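Local coordinates for protein glutamine cyclotransferase (Tannerella forsythia, PDB 6QRO) that probably converts N-terminal glutamine of peptides to pyroglutamate, as a zinc-binding glutaminyl cyclase of the type II, mammalian-like kind, at residues Asp59-Glu64 against Gln90-Ala95. Residues are numbered along the deposited sequence; the frame is centred on the assembly and turned at random.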
loop_
_atom_site.group_PDB
_atom_site.type_symbol
_atom_site.label_atom_id
_atom_site.label_comp_id
_atom_site.label_asym_id
_atom_site.label_seq_id
_atom_site.Cartn_x
_atom_site.Cartn_y
_atom_site.Cartn_z
ATOM N N ASP A 59 2.065 1.965 16.497
ATOM C CA ASP A 59 3.350 2.268 17.132
ATOM C C ASP A 59 4.483 1.573 16.413
ATOM O O ASP A 59 5.537 2.169 16.170
ATOM C CB ASP A 59 3.377 1.864 18.614
ATOM C CG ASP A 59 2.678 2.848 19.502
ATOM O OD1 ASP A 59 2.509 4.004 19.089
ATOM O OD2 ASP A 59 2.331 2.488 20.640
ATOM N N TYR A 60 4.273 0.314 16.044
ATOM C CA TYR A 60 5.336 -0.466 15.437
ATOM C C TYR A 60 5.757 0.136 14.100
ATOM O O TYR A 60 6.953 0.341 13.848
ATOM C CB TYR A 60 4.872 -1.911 15.285
ATOM C CG TYR A 60 5.828 -2.743 14.518
ATOM C CD1 TYR A 60 7.046 -3.114 15.078
ATOM C CD2 TYR A 60 5.523 -3.180 13.240
ATOM C CE1 TYR A 60 7.934 -3.881 14.379
ATOM C CE2 TYR A 60 6.415 -3.956 12.533
ATOM C CZ TYR A 60 7.615 -4.295 13.106
ATOM O OH TYR A 60 8.500 -5.065 12.406
ATOM N N LEU A 61 4.784 0.482 13.255
ATOM C CA LEU A 61 5.102 1.022 11.938
ATOM C C LEU A 61 5.819 2.366 12.032
ATOM O O LEU A 61 6.871 2.560 11.418
ATOM C CB LEU A 61 3.818 1.172 11.136
ATOM C CG LEU A 61 3.176 -0.159 10.768
ATOM C CD1 LEU A 61 1.889 0.112 10.003
ATOM C CD2 LEU A 61 4.165 -0.952 9.937
ATOM N N ALA A 62 5.276 3.303 12.817
ATOM C CA ALA A 62 5.919 4.605 12.972
ATOM C C ALA A 62 7.294 4.486 13.628
ATOM O O ALA A 62 8.248 5.163 13.219
ATOM C CB ALA A 62 5.011 5.530 13.770
ATOM N N GLY A 63 7.417 3.622 14.635
ATOM C CA GLY A 63 8.700 3.442 15.291
ATOM C C GLY A 63 9.779 2.985 14.333
ATOM O O GLY A 63 10.896 3.506 14.353
ATOM N N GLU A 64 9.445 2.040 13.447
ATOM C CA GLU A 64 10.410 1.542 12.467
ATOM C C GLU A 64 10.817 2.626 11.488
ATOM O O GLU A 64 11.975 2.673 11.066
ATOM C CB GLU A 64 9.849 0.336 11.708
ATOM C CG GLU A 64 9.845 -0.917 12.552
ATOM C CD GLU A 64 11.240 -1.321 12.985
ATOM O OE1 GLU A 64 12.112 -1.532 12.133
ATOM O OE2 GLU A 64 11.475 -1.391 14.199
ATOM N N GLN A 90 -4.883 6.411 12.066
ATOM C CA GLN A 90 -3.539 6.985 12.070
ATOM C C GLN A 90 -2.980 6.860 10.657
ATOM O O GLN A 90 -2.736 5.746 10.193
ATOM C CB GLN A 90 -2.589 6.300 13.062
ATOM C CG GLN A 90 -2.899 6.404 14.539
ATOM C CD GLN A 90 -3.549 5.162 15.122
ATOM O OE1 GLN A 90 -3.696 4.157 14.451
ATOM N NE2 GLN A 90 -3.887 5.222 16.402
ATOM N N ASN A 91 -2.846 7.987 9.947
ATOM C CA ASN A 91 -2.021 8.042 8.741
ATOM C C ASN A 91 -0.567 8.259 9.154
ATOM O O ASN A 91 -0.256 9.237 9.847
ATOM C CB ASN A 91 -2.455 9.164 7.801
ATOM C CG ASN A 91 -3.838 8.933 7.177
ATOM O OD1 ASN A 91 -4.271 7.802 6.956
ATOM N ND2 ASN A 91 -4.500 10.021 6.844
ATOM N N ILE A 92 0.321 7.361 8.728
ATOM C CA ILE A 92 1.711 7.350 9.185
ATOM C C ILE A 92 2.612 7.785 8.033
ATOM O O ILE A 92 2.670 7.119 6.990
ATOM C CB ILE A 92 2.110 5.967 9.726
ATOM C CG1 ILE A 92 1.127 5.544 10.818
ATOM C CG2 ILE A 92 3.546 6.015 10.282
ATOM C CD1 ILE A 92 1.137 4.060 11.140
ATOM N N VAL A 93 3.308 8.904 8.221
ATOM C CA VAL A 93 4.157 9.498 7.197
ATOM C C VAL A 93 5.597 9.473 7.691
ATOM O O VAL A 93 5.921 10.054 8.736
ATOM C CB VAL A 93 3.741 10.938 6.842
ATOM C CG1 VAL A 93 4.718 11.524 5.794
ATOM C CG2 VAL A 93 2.322 10.981 6.315
ATOM N N GLY A 94 6.470 8.860 6.907
ATOM C CA GLY A 94 7.886 8.923 7.182
ATOM C C GLY A 94 8.493 9.749 6.079
ATOM O O GLY A 94 8.430 9.377 4.901
ATOM N N ALA A 95 8.992 10.918 6.445
ATOM C CA ALA A 95 9.584 11.848 5.497
ATOM C C ALA A 95 11.091 11.714 5.620
ATOM O O ALA A 95 11.659 11.993 6.682
ATOM C CB ALA A 95 9.140 13.283 5.767
#
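Helix-on-sheet packing in the alpha/beta fold of this M28-family enzyme joins helix 52-67 to strand 86-96, and I92 is the residue of segment 90-95 that touches L61 and A62. Strand 86-96 runs antiparallel to both of its neighbours, 71-80 and 157-163; backbone hydrogen bonds of I92 with F162 and of V93 with Y73 fix it between them. The side chain of I92 points from the sheet toward the helix, while that of V93, the next residue, turns to the other face of the sheet, against V161.

Both branches of I92 are used. CG1 stands anti to the carbonyl carbon (chi1 -55°), and with chi2 extended at 162° it carries CD1 to L61, where I92 CD1 lies 3.9 Å from L61 CB. The same methyl is 4.2 Å from L61 CD1. I92 CD1 therefore meets the base of the leucine and one of its methyls; the two side chains cross at about a right angle. L61 also touches V139 and L143, so it packs against helix 132-151 as well as against the strand.

The contact is purely apolar and small, 125 Å² summed over both sides. Where the backbones come nearest, the CA atoms of A62 and I92 are 6.3 Å apart. The second branch meets the helix there, with I92 CG2 3.9 Å from A62 CA. Closer still, I92 CG2 rests 3.8 Å from A62 CB.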